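Local coordinates for protein glycosyl transferase (Staphylococcus aureus, PDB 5U02) that belongs to the TarS-type glycosyl transferases and, in a three-chain assembly, joins a helical linker domain to two beta-rich C-terminal domains of the E-set clan, at residues R42-F46 / W58-L62; D94-V99 / F122-E126; W213-L217 / E227-G231. All blocks are in the same frame, centred on the assembly; numbering follows the deposited sequence.

Interaction 1. Residues R42-F46 / W58-L62; sequences RTNGF and WINAL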
ATOM      1  N   ARG A  42     -16.701 -13.507 -36.524  1.00 80.74           N
ATOM      2  CA  ARG A  42     -15.342 -13.765 -36.982  1.00 82.79           C
ATOM      3  C   ARG A  42     -14.448 -12.540 -36.903  1.00 82.30           C
ATOM      4  O   ARG A  42     -13.223 -12.692 -36.829  1.00 82.72           O
ATOM      5  CB  ARG A  42     -15.372 -14.242 -38.435  1.00 86.98           C
ATOM      6  CG  ARG A  42     -15.071 -15.696 -38.637  1.00 90.71           C
ATOM      7  CD  ARG A  42     -14.726 -15.906 -40.098  1.00 94.45           C
ATOM      8  NE  ARG A  42     -15.412 -17.037 -40.711  1.00 96.33           N
ATOM      9  CZ  ARG A  42     -16.449 -16.924 -41.537  1.00 95.86           C
ATOM     10  NH1 ARG A  42     -16.927 -15.724 -41.846  1.00 95.26           N
ATOM     11  NH2 ARG A  42     -17.011 -18.009 -42.054  1.00 96.46           N
ATOM     12  N   THR A  43     -15.029 -11.340 -36.926  1.00 80.95           N
ATOM     13  CA  THR A  43     -14.228 -10.128 -37.017  1.00 81.41           C
ATOM     14  C   THR A  43     -13.476  -9.843 -35.717  1.00 82.16           C
ATOM     15  O   THR A  43     -12.404  -9.227 -35.750  1.00 85.01           O
ATOM     16  CB  THR A  43     -15.126  -8.946 -37.403  1.00 80.59           C
ATOM     17  OG1 THR A  43     -15.912  -9.293 -38.551  1.00 82.61           O
ATOM     18  CG2 THR A  43     -14.299  -7.717 -37.753  1.00 79.17           C
ATOM     19  N   ASN A  44     -14.001 -10.285 -34.574  1.00 79.55           N
ATOM     20  CA  ASN A  44     -13.372  -9.989 -33.289  1.00 77.60           C
ATOM     21  C   ASN A  44     -11.986 -10.613 -33.203  1.00 76.67           C
ATOM     22  O   ASN A  44     -11.842 -11.838 -33.248  1.00 76.17           O
ATOM     23  CB  ASN A  44     -14.252 -10.491 -32.147  1.00 76.89           C
ATOM     24  CG  ASN A  44     -13.863  -9.898 -30.804  1.00 75.73           C
ATOM     25  OD1 ASN A  44     -12.712  -9.532 -30.577  1.00 77.27           O
ATOM     26  ND2 ASN A  44     -14.835  -9.795 -29.907  1.00 73.40           N
ATOM     27  N   GLY A  45     -10.968  -9.764 -33.075  1.00 76.00           N
ATOM     28  CA  GLY A  45      -9.607 -10.238 -32.896  1.00 74.03           C
ATOM     29  C   GLY A  45      -9.083 -11.102 -34.018  1.00 74.21           C
ATOM     30  O   GLY A  45      -8.235 -11.967 -33.776  1.00 75.76           O
ATOM     31  N   PHE A  46      -9.563 -10.898 -35.249  1.00 72.22           N
ATOM     32  CA  PHE A  46      -9.076 -11.718 -36.352  1.00 70.77           C
ATOM     33  C   PHE A  46      -7.596 -11.474 -36.608  1.00 68.02           C
ATOM     34  O   PHE A  46      -6.886 -12.382 -37.055  1.00 67.84           O
ATOM     35  CB  PHE A  46      -9.908 -11.474 -37.621  1.00 72.38           C
ATOM     36  CG  PHE A  46      -9.437 -10.315 -38.471  1.00 73.79           C
ATOM     37  CD1 PHE A  46      -8.428 -10.483 -39.414  1.00 74.96           C
ATOM     38  CD2 PHE A  46     -10.037  -9.072 -38.364  1.00 72.41           C
ATOM     39  CE1 PHE A  46      -8.003  -9.426 -40.197  1.00 75.80           C
ATOM     40  CE2 PHE A  46      -9.622  -8.017 -39.155  1.00 72.86           C
ATOM     41  CZ  PHE A  46      -8.603  -8.192 -40.068  1.00 74.76           C
ATOM     42  N   TRP A  58      -8.040 -10.635 -45.510  1.00101.05           N
ATOM     43  CA  TRP A  58      -9.198 -10.314 -44.683  1.00 94.96           C
ATOM     44  C   TRP A  58      -9.540  -8.831 -44.731  1.00 90.16           C
ATOM     45  O   TRP A  58     -10.720  -8.465 -44.790  1.00 88.71           O
ATOM     46  CB  TRP A  58      -8.935 -10.740 -43.241  1.00 92.56           C
ATOM     47  CG  TRP A  58      -9.245 -12.168 -42.961  1.00 92.87           C
ATOM     48  CD1 TRP A  58      -8.634 -13.263 -43.498  1.00 94.69           C
ATOM     49  CD2 TRP A  58     -10.234 -12.661 -42.055  1.00 91.76           C
ATOM     50  NE1 TRP A  58      -9.190 -14.411 -42.988  1.00 94.24           N
ATOM     51  CE2 TRP A  58     -10.174 -14.069 -42.099  1.00 92.69           C
ATOM     52  CE3 TRP A  58     -11.167 -12.051 -41.213  1.00 89.69           C
ATOM     53  CZ2 TRP A  58     -11.012 -14.872 -41.333  1.00 92.02           C
ATOM     54  CZ3 TRP A  58     -11.995 -12.850 -40.455  1.00 88.96           C
ATOM     55  CH2 TRP A  58     -11.910 -14.244 -40.518  1.00 89.83           C
ATOM     56  N   ILE A  59      -8.526  -7.965 -44.702  1.00 88.21           N
ATOM     57  CA  ILE A  59      -8.778  -6.543 -44.524  1.00 88.27           C
ATOM     58  C   ILE A  59      -9.348  -5.901 -45.784  1.00 94.26           C
ATOM     59  O   ILE A  59     -10.015  -4.865 -45.692  1.00 93.04           O
ATOM     60  CB  ILE A  59      -7.485  -5.847 -44.049  1.00 85.63           C
ATOM     61  CG1 ILE A  59      -7.763  -4.407 -43.605  1.00 84.22           C
ATOM     62  CG2 ILE A  59      -6.408  -5.900 -45.126  1.00 86.19           C
ATOM     63  CD1 ILE A  59      -8.589  -4.300 -42.345  1.00 80.38           C
ATOM     64  N   ASN A  60      -9.128  -6.493 -46.964  1.00100.64           N
ATOM     65  CA  ASN A  60      -9.725  -5.938 -48.177  1.00105.47           C
ATOM     66  C   ASN A  60     -11.246  -6.012 -48.109  1.00104.38           C
ATOM     67  O   ASN A  60     -11.939  -5.010 -48.318  1.00107.15           O
ATOM     68  CB  ASN A  60      -9.239  -6.668 -49.435  1.00111.51           C
ATOM     69  CG  ASN A  60      -7.901  -7.256 -49.306  1.00115.11           C
ATOM     70  OD1 ASN A  60      -7.788  -8.414 -49.118  1.00115.30           O
ATOM     71  ND2 ASN A  60      -6.883  -6.474 -49.428  1.00117.74           N
ATOM     72  N   ALA A  61     -11.780  -7.207 -47.829  1.00 99.67           N
ATOM     73  CA  ALA A  61     -13.227  -7.395 -47.776  1.00 94.88           C
ATOM     74  C   ALA A  61     -13.850  -6.615 -46.630  1.00 88.51           C
ATOM     75  O   ALA A  61     -14.905  -5.993 -46.797  1.00 86.79           O
ATOM     76  CB  ALA A  61     -13.553  -8.875 -47.641  1.00 95.28           C
ATOM     77  N   LEU A  62     -13.236  -6.676 -45.446  1.00 86.11           N
ATOM     78  CA  LEU A  62     -13.650  -5.816 -44.343  1.00 82.01           C
ATOM     79  C   LEU A  62     -13.630  -4.352 -44.765  1.00 84.68           C
ATOM     80  O   LEU A  62     -14.539  -3.586 -44.428  1.00 84.23           O
ATOM     81  CB  LEU A  62     -12.737  -6.045 -43.139  1.00 76.62           C
ATOM     82  CG  LEU A  62     -13.184  -5.506 -41.780  1.00 72.92           C
ATOM     83  CD1 LEU A  62     -14.302  -6.358 -41.214  1.00 71.34           C
ATOM     84  CD2 LEU A  62     -12.010  -5.452 -40.816  1.00 70.48           C
TER
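Phe-46 lays its ring alongside the indole of Trp-58, with Trp-58 CE3 over one ring face. The planes are only 15° apart, but the centroid of the Phe-46 ring stands 5.1 Å from that of the Trp-58 six-membered ring, so the two near-parallel rings are slid apart and barely overlap. The two side chains run past each other in opposite directions, which brings Phe-46 CE1 to 3.4 Å from Trp-58 CB. Phe-46 reaches this place with chi1 at 87°, CG lying between its backbone N and carbonyl carbon. The type II turn from Thr-43 to Phe-46, with Gly-45 at positive phi and as N-cap, delivers the ring at the start of helix 46-49. One turn further along helix 56-68, Leu-62 CD2 meets Phe-46 CE2 at 3.9 Å, and Leu-62 CD1 meets Thr-43 CG2 tip to tip at 3.7 Å. The Thr-43 hydroxyl is hydrogen-bonded to Tyr-6 OH of helix 2-17, while its methyl joins the apolar cluster. At the outer end of the indole, Arg-42 CD sits 3.3 Å from Trp-58 CH2. The Arg-42 guanidinium, turned 81° from the indole plane, makes a cation-pi contact with Phe-5. Tyr-96 of helix 93-105 meets the Phe-46 ring too. The side chains meet through ring carbons, methyls and methylenes, so between 42-46 and 58-62 the hold rests on shape and apolar burial rather than on a directional polar bond.

Interaction 2. Residues D94-V99 / F122-E126; sequences DNYRTV and FNEGE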
ATOM      1  N   ASP A  94      -1.424  -3.380 -40.689  1.00 84.27           N
ATOM      2  CA  ASP A  94      -0.333  -3.153 -39.744  1.00 84.22           C
ATOM      3  C   ASP A  94      -0.833  -2.370 -38.540  1.00 79.90           C
ATOM      4  O   ASP A  94      -0.459  -2.660 -37.398  1.00 79.87           O
ATOM      5  CB  ASP A  94       0.827  -2.414 -40.418  1.00 89.44           C
ATOM      6  CG  ASP A  94       1.927  -2.024 -39.430  1.00 92.96           C
ATOM      7  OD1 ASP A  94       1.850  -0.918 -38.847  1.00 92.69           O
ATOM      8  OD2 ASP A  94       2.858  -2.835 -39.239  1.00 95.21           O
ATOM      9  N   ASN A  95      -1.694  -1.381 -38.780  1.00 75.42           N
ATOM     10  CA  ASN A  95      -2.297  -0.610 -37.701  1.00 70.66           C
ATOM     11  C   ASN A  95      -3.529  -1.295 -37.126  1.00 65.53           C
ATOM     12  O   ASN A  95      -3.798  -1.157 -35.929  1.00 64.44           O
ATOM     13  CB  ASN A  95      -2.666   0.790 -38.196  1.00 72.74           C
ATOM     14  CG  ASN A  95      -1.452   1.668 -38.426  1.00 76.21           C
ATOM     15  OD1 ASN A  95      -1.205   2.137 -39.537  1.00 72.36           O
ATOM     16  ND2 ASN A  95      -0.699   1.915 -37.365  1.00 69.14           N
ATOM     17  N   TYR A  96      -4.294  -2.014 -37.952  1.00 66.78           N
ATOM     18  CA  TYR A  96      -5.454  -2.735 -37.435  1.00 67.98           C
ATOM     19  C   TYR A  96      -5.035  -3.752 -36.383  1.00 67.30           C
ATOM     20  O   TYR A  96      -5.634  -3.829 -35.304  1.00 67.48           O
ATOM     21  CB  TYR A  96      -6.209  -3.426 -38.572  1.00 69.81           C
ATOM     22  CG  TYR A  96      -7.572  -3.960 -38.174  1.00 69.35           C
ATOM     23  CD1 TYR A  96      -7.703  -5.156 -37.476  1.00 68.61           C
ATOM     24  CD2 TYR A  96      -8.730  -3.270 -38.505  1.00 70.30           C
ATOM     25  CE1 TYR A  96      -8.942  -5.638 -37.110  1.00 70.10           C
ATOM     26  CE2 TYR A  96      -9.975  -3.747 -38.151  1.00 70.56           C
ATOM     27  CZ  TYR A  96     -10.077  -4.934 -37.457  1.00 71.83           C
ATOM     28  OH  TYR A  96     -11.321  -5.410 -37.102  1.00 71.76           O
ATOM     29  N   ARG A  97      -4.017  -4.560 -36.686  1.00 67.32           N
ATOM     30  CA  ARG A  97      -3.540  -5.506 -35.688  1.00 67.64           C
ATOM     31  C   ARG A  97      -2.954  -4.771 -34.493  1.00 65.18           C
ATOM     32  O   ARG A  97      -3.273  -5.100 -33.345  1.00 65.18           O
ATOM     33  CB  ARG A  97      -2.521  -6.466 -36.299  1.00 72.49           C
ATOM     34  CG  ARG A  97      -2.103  -7.569 -35.341  1.00 74.52           C
ATOM     35  CD  ARG A  97      -1.159  -8.576 -35.985  1.00 78.27           C
ATOM     36  NE  ARG A  97      -0.207  -7.946 -36.887  1.00 82.17           N
ATOM     37  CZ  ARG A  97      -0.171  -8.141 -38.203  1.00 83.46           C
ATOM     38  NH1 ARG A  97      -1.030  -8.969 -38.786  1.00 84.49           N
ATOM     39  NH2 ARG A  97       0.739  -7.515 -38.941  1.00 82.43           N
ATOM     40  N   THR A  98      -2.139  -3.741 -34.750  1.00 65.07           N
ATOM     41  CA  THR A  98      -1.577  -2.933 -33.671  1.00 64.33           C
ATOM     42  C   THR A  98      -2.652  -2.507 -32.678  1.00 64.87           C
ATOM     43  O   THR A  98      -2.450  -2.594 -31.464  1.00 62.22           O
ATOM     44  CB  THR A  98      -0.860  -1.705 -34.241  1.00 64.72           C
ATOM     45  OG1 THR A  98       0.241  -2.120 -35.061  1.00 64.53           O
ATOM     46  CG2 THR A  98      -0.338  -0.822 -33.119  1.00 62.10           C
ATOM     47  N   VAL A  99      -3.819  -2.083 -33.177  1.00 59.13           N
ATOM     48  CA  VAL A  99      -4.908  -1.678 -32.288  1.00 59.30           C
ATOM     49  C   VAL A  99      -5.412  -2.866 -31.479  1.00 59.90           C
ATOM     50  O   VAL A  99      -5.449  -2.828 -30.242  1.00 56.61           O
ATOM     51  CB  VAL A  99      -6.048  -1.025 -33.090  1.00 59.82           C
ATOM     52  CG1 VAL A  99      -7.264  -0.817 -32.194  1.00 58.51           C
ATOM     53  CG2 VAL A  99      -5.592   0.301 -33.678  1.00 60.09           C
ATOM     54  N   PHE A 122      -1.777   5.043 -32.033  1.00 67.97           N
ATOM     55  CA  PHE A 122      -1.291   3.666 -32.047  1.00 68.94           C
ATOM     56  C   PHE A 122       0.081   3.529 -32.696  1.00 70.36           C
ATOM     57  O   PHE A 122       0.826   2.600 -32.364  1.00 68.37           O
ATOM     58  CB  PHE A 122      -2.303   2.765 -32.752  1.00 68.42           C
ATOM     59  CG  PHE A 122      -3.561   2.536 -31.958  1.00 64.03           C
ATOM     60  CD1 PHE A 122      -3.626   1.540 -30.991  1.00 61.37           C
ATOM     61  CD2 PHE A 122      -4.674   3.327 -32.169  1.00 59.80           C
ATOM     62  CE1 PHE A 122      -4.789   1.338 -30.260  1.00 57.44           C
ATOM     63  CE2 PHE A 122      -5.833   3.130 -31.448  1.00 59.06           C
ATOM     64  CZ  PHE A 122      -5.893   2.136 -30.490  1.00 56.88           C
ATOM     65  N   ASN A 123       0.438   4.426 -33.611  1.00 73.43           N
ATOM     66  CA  ASN A 123       1.748   4.400 -34.248  1.00 76.54           C
ATOM     67  C   ASN A 123       2.195   5.825 -34.529  1.00 80.43           C
ATOM     68  O   ASN A 123       1.395   6.764 -34.503  1.00 79.61           O
ATOM     69  CB  ASN A 123       1.739   3.567 -35.541  1.00 78.36           C
ATOM     70  CG  ASN A 123       2.086   2.105 -35.298  1.00 79.41           C
ATOM     71  OD1 ASN A 123       3.256   1.751 -35.137  1.00 78.98           O
ATOM     72  ND2 ASN A 123       1.069   1.252 -35.255  1.00 80.55           N
ATOM     73  N   GLU A 124       3.489   5.975 -34.798  1.00 84.33           N
ATOM     74  CA  GLU A 124       4.057   7.298 -35.021  1.00 88.94           C
ATOM     75  C   GLU A 124       3.462   7.934 -36.270  1.00 90.91           C
ATOM     76  O   GLU A 124       3.417   7.315 -37.337  1.00 92.90           O
ATOM     77  CB  GLU A 124       5.577   7.200 -35.144  1.00 93.26           C
ATOM     78  CG  GLU A 124       6.296   8.540 -35.160  1.00 97.31           C
ATOM     79  CD  GLU A 124       7.801   8.392 -35.053  1.00 99.54           C
ATOM     80  OE1 GLU A 124       8.376   7.571 -35.800  1.00 99.61           O
ATOM     81  OE2 GLU A 124       8.410   9.091 -34.214  1.00100.28           O
ATOM     82  N   GLY A 125       2.994   9.175 -36.130  1.00 91.48           N
ATOM     83  CA  GLY A 125       2.415   9.914 -37.231  1.00 92.70           C
ATOM     84  C   GLY A 125       0.925   9.722 -37.430  1.00 90.40           C
ATOM     85  O   GLY A 125       0.312  10.496 -38.176  1.00 90.61           O
ATOM     86  N   GLU A 126       0.325   8.723 -36.789  1.00 85.71           N
ATOM     87  CA  GLU A 126      -1.090   8.440 -36.949  1.00 81.19           C
ATOM     88  C   GLU A 126      -1.920   9.346 -36.040  1.00 78.81           C
ATOM     89  O   GLU A 126      -1.412   9.877 -35.047  1.00 77.17           O
ATOM     90  CB  GLU A 126      -1.352   6.969 -36.636  1.00 78.02           C
ATOM     91  CG  GLU A 126      -2.350   6.284 -37.556  1.00 78.43           C
ATOM     92  CD  GLU A 126      -1.797   5.985 -38.931  1.00 81.23           C
ATOM     93  OE1 GLU A 126      -2.605   5.739 -39.852  1.00 83.94           O
ATOM     94  OE2 GLU A 126      -0.560   5.987 -39.094  1.00 82.06           O
TER
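Val-99 on helix 93-105 plants its CG2 methyl over the centre of the Phe-122 ring, a CH-pi contact in which the loop of a beta hairpin packs on a helix. The loop links strands 117-121 and 129-132, and its type II turn runs from Asn-123 to Glu-126 with Gly-125 at positive phi. Val-99 CG2 lies 3.3 Å from the centroid of the Phe-122 ring, almost on the ring normal. Chi1 of 171° places Val-99 CG1 anti to the backbone N and sets CG2 anti to the carbonyl carbon, beside the backbone N; CG2 is the methyl over the ring, while CG1 approaches Phe-122 CZ at 3.7 Å. The two side chains meet at about a right angle. The Phe-122 side chain also touches Ser-102 and Tyr-103 farther along the helix.

Toward the turn the contact becomes polar. Thr-98 holds OG1 beside its own backbone N, chi1 -63°, and directs its hydroxyl proton back to Asp-94 O, in a bond modelled so short that its length is doubtful. The oxygen can then accept Asn-123 ND2, but weakly, with ND2 to Thr-98 OG1 at 3.5 Å. Beside it the side chains of Asn-95 and Asn-123 cross at a slant, their amide planes 68° apart. Glu-126 bends at chi2 and brings its carboxylate toward Asn-95 from the opposite direction, while also touching Tyr-87 of helix 82-89. The Thr-98 methyl lies against the Asn-123 amide and the Phe-122 backbone: its CG2 lies 3.3 Å from Asn-123 ND2 and 3.7 Å from Phe-122 O.

Interaction 3. Residues W213-L217 / E227-G231; sequences WDVFL and EVRVG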
ATOM      1  N   TRP A 213     -18.055 -15.451   2.400  1.00 24.65           N
ATOM      2  CA  TRP A 213     -17.240 -14.333   1.937  1.00 23.90           C
ATOM      3  C   TRP A 213     -16.851 -14.608   0.491  1.00 24.86           C
ATOM      4  O   TRP A 213     -16.117 -15.562   0.213  1.00 20.51           O
ATOM      5  CB  TRP A 213     -16.001 -14.149   2.816  1.00 22.65           C
ATOM      6  CG  TRP A 213     -16.315 -13.824   4.252  1.00 25.88           C
ATOM      7  CD1 TRP A 213     -16.513 -14.714   5.269  1.00 23.34           C
ATOM      8  CD2 TRP A 213     -16.468 -12.516   4.827  1.00 25.97           C
ATOM      9  NE1 TRP A 213     -16.779 -14.043   6.438  1.00 26.99           N
ATOM     10  CE2 TRP A 213     -16.756 -12.694   6.194  1.00 18.82           C
ATOM     11  CE3 TRP A 213     -16.387 -11.216   4.318  1.00 26.09           C
ATOM     12  CZ2 TRP A 213     -16.962 -11.622   7.058  1.00 20.55           C
ATOM     13  CZ3 TRP A 213     -16.598 -10.150   5.181  1.00 31.39           C
ATOM     14  CH2 TRP A 213     -16.880 -10.361   6.534  1.00 19.64           C
ATOM     15  N   ASP A 214     -17.348 -13.785  -0.427  1.00 21.84           N
ATOM     16  CA  ASP A 214     -17.041 -13.948  -1.836  1.00 19.10           C
ATOM     17  C   ASP A 214     -15.817 -13.112  -2.193  1.00 23.19           C
ATOM     18  O   ASP A 214     -15.609 -12.028  -1.641  1.00 23.50           O
ATOM     19  CB  ASP A 214     -18.242 -13.565  -2.707  1.00 22.42           C
ATOM     20  CG  ASP A 214     -19.517 -14.325  -2.323  1.00 24.86           C
ATOM     21  OD1 ASP A 214     -19.510 -15.563  -2.453  1.00 24.35           O
ATOM     22  OD2 ASP A 214     -20.535 -13.683  -1.984  1.00 27.71           O
ATOM     23  N   VAL A 215     -14.993 -13.631  -3.100  1.00 18.72           N
ATOM     24  CA  VAL A 215     -13.713 -13.012  -3.442  1.00 22.37           C
ATOM     25  C   VAL A 215     -13.885 -12.169  -4.700  1.00 23.51           C
ATOM     26  O   VAL A 215     -14.345 -12.669  -5.734  1.00 22.51           O
ATOM     27  CB  VAL A 215     -12.613 -14.069  -3.632  1.00 22.28           C
ATOM     28  CG1 VAL A 215     -11.258 -13.405  -3.837  1.00 20.57           C
ATOM     29  CG2 VAL A 215     -12.564 -15.012  -2.429  1.00 17.60           C
ATOM     30  N   PHE A 216     -13.522 -10.892  -4.607  1.00 26.04           N
ATOM     31  CA  PHE A 216     -13.475  -9.978  -5.738  1.00 29.22           C
ATOM     32  C   PHE A 216     -12.074  -9.388  -5.860  1.00 33.39           C
ATOM     33  O   PHE A 216     -11.314  -9.325  -4.889  1.00 19.75           O
ATOM     34  CB  PHE A 216     -14.478  -8.821  -5.588  1.00 30.36           C
ATOM     35  CG  PHE A 216     -15.924  -9.233  -5.632  1.00 28.85           C
ATOM     36  CD1 PHE A 216     -16.512  -9.861  -4.549  1.00 26.13           C
ATOM     37  CD2 PHE A 216     -16.708  -8.949  -6.741  1.00 30.94           C
ATOM     38  CE1 PHE A 216     -17.847 -10.222  -4.583  1.00 30.35           C
ATOM     39  CE2 PHE A 216     -18.047  -9.307  -6.776  1.00 23.18           C
ATOM     40  CZ  PHE A 216     -18.615  -9.943  -5.698  1.00 23.01           C
ATOM     41  N   LEU A 217     -11.742  -8.943  -7.067  1.00 25.92           N
ATOM     42  CA  LEU A 217     -10.590  -8.080  -7.294  1.00 27.30           C
ATOM     43  C   LEU A 217     -11.099  -6.691  -7.647  1.00 28.58           C
ATOM     44  O   LEU A 217     -11.825  -6.525  -8.633  1.00 26.36           O
ATOM     45  CB  LEU A 217      -9.693  -8.608  -8.412  1.00 26.53           C
ATOM     46  CG  LEU A 217      -8.475  -7.713  -8.667  1.00 26.73           C
ATOM     47  CD1 LEU A 217      -7.451  -7.881  -7.553  1.00 26.12           C
ATOM     48  CD2 LEU A 217      -7.838  -7.984 -10.021  1.00 27.50           C
ATOM     49  N   GLU A 227     -15.354  -3.962 -10.161  1.00 47.38           N
ATOM     50  CA  GLU A 227     -15.499  -5.065  -9.221  1.00 44.82           C
ATOM     51  C   GLU A 227     -15.515  -6.343 -10.050  1.00 41.24           C
ATOM     52  O   GLU A 227     -16.489  -6.613 -10.760  1.00 47.84           O
ATOM     53  CB  GLU A 227     -16.774  -4.912  -8.392  1.00 49.92           C
ATOM     54  CG  GLU A 227     -16.688  -5.475  -6.982  1.00 51.72           C
ATOM     55  CD  GLU A 227     -18.053  -5.584  -6.315  1.00 53.67           C
ATOM     56  OE1 GLU A 227     -18.109  -5.900  -5.106  1.00 53.03           O
ATOM     57  OE2 GLU A 227     -19.070  -5.359  -7.005  1.00 53.62           O
ATOM     58  N   VAL A 228     -14.437  -7.116  -9.988  1.00 33.81           N
ATOM     59  CA  VAL A 228     -14.312  -8.326 -10.794  1.00 31.35           C
ATOM     60  C   VAL A 228     -14.404  -9.527  -9.863  1.00 32.02           C
ATOM     61  O   VAL A 228     -13.529  -9.728  -9.010  1.00 29.41           O
ATOM     62  CB  VAL A 228     -13.009  -8.352 -11.603  1.00 27.51           C
ATOM     63  CG1 VAL A 228     -12.924  -9.652 -12.409  1.00 25.87           C
ATOM     64  CG2 VAL A 228     -12.937  -7.150 -12.522  1.00 28.02           C
ATOM     65  N   ARG A 229     -15.465 -10.322 -10.028  1.00 31.09           N
ATOM     66  CA  ARG A 229     -15.612 -11.568  -9.282  1.00 30.98           C
ATOM     67  C   ARG A 229     -14.649 -12.599  -9.853  1.00 33.83           C
ATOM     68  O   ARG A 229     -14.538 -12.743 -11.074  1.00 34.11           O
ATOM     69  CB  ARG A 229     -17.063 -12.058  -9.357  1.00 31.00           C
ATOM     70  CG  ARG A 229     -17.360 -13.322  -8.569  1.00 33.20           C
ATOM     71  CD  ARG A 229     -17.820 -12.960  -7.171  1.00 27.60           C
ATOM     72  NE  ARG A 229     -18.349 -14.083  -6.423  1.00 27.24           N
ATOM     73  CZ  ARG A 229     -17.590 -14.978  -5.795  1.00 26.52           C
ATOM     74  NH1 ARG A 229     -16.267 -14.891  -5.849  1.00 20.81           N
ATOM     75  NH2 ARG A 229     -18.141 -15.986  -5.117  1.00 26.09           N
ATOM     76  N   VAL A 230     -13.922 -13.290  -8.975  1.00 30.99           N
ATOM     77  CA  VAL A 230     -12.803 -14.111  -9.417  1.00 33.68           C
ATOM     78  C   VAL A 230     -13.035 -15.569  -9.052  1.00 27.84           C
ATOM     79  O   VAL A 230     -13.761 -15.897  -8.105  1.00 26.28           O
ATOM     80  CB  VAL A 230     -11.460 -13.615  -8.833  1.00 38.84           C
ATOM     81  CG1 VAL A 230     -11.209 -12.165  -9.225  1.00 40.36           C
ATOM     82  CG2 VAL A 230     -11.436 -13.781  -7.330  1.00 39.66           C
ATOM     83  N   GLY A 231     -12.400 -16.449  -9.821  1.00 21.41           N
ATOM     84  CA  GLY A 231     -12.411 -17.868  -9.534  1.00 18.04           C
ATOM     85  C   GLY A 231     -12.793 -18.733 -10.714  1.00 20.69           C
ATOM     86  O   GLY A 231     -12.268 -19.840 -10.859  1.00 24.47           O
TER
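Val-215 O is gripped twice from across a beta hairpin, by Val-230 N at 3.3 Å and by Arg-229 NH1 at 2.9 Å, each a weak bond. The hairpin pairs strand 212-221 with strand 224-229, antiparallel, in the first of the two E-set domains. Arg-229 leaves the backbone extended, then bends at chi2 (91°), which turns its guanidinium back along the partner strand. There NH2 forms a salt bridge with Asp-214 OD1, 3.0 Å away, while Asp-214 CB sits over the centre of the guanidinium face. Ile-267 O takes NH1 as well, and Asp-214 OD1 is shared with Ser-268 and Arg-176, so the charges lie in a network reaching strand 267-274.

Phe-216, the non-hydrogen-bonded partner of Arg-229, is sandwiched. Arg-229 CD stands 3.4 Å above one face of the Phe-216 ring; the carboxylate of Glu-227, itself paired with Lys-172, stacks on the other face, planes 19° apart. Val-215 CG1 meets Val-230 CG2 at 3.5 Å. On the sheet face away from Phe-216, Leu-217 and Val-228 pack on Val-139. They also form the hydrogen-bonded pair, where Val-228 N reaches Leu-217 O at 3.0 Å and Leu-217 N reaches Val-228 O at 2.8 Å.

The three interactions follow one another along the chain, each closing before the next begins. Interactions 1 and 2 have centres 16 Å apart and meet through Tyr-96 of helix 93-105: it packs against the cluster of 42-46 and 58-62, with Phe-46 CE2 3.2 Å from Tyr-96 CE1, while Asn-95, Thr-98 and Val-99 of that helix receive the hairpin loop 122-126. Helix 93-105 thus ties the helical linker bundle to the small three-stranded sheet. Interaction 3 stands apart in the first E-set domain, its centre about 34 Å from that of interaction 1 and 35 Å from that of interaction 2, without touching either, consistent with separately packed modules in an elongated chain.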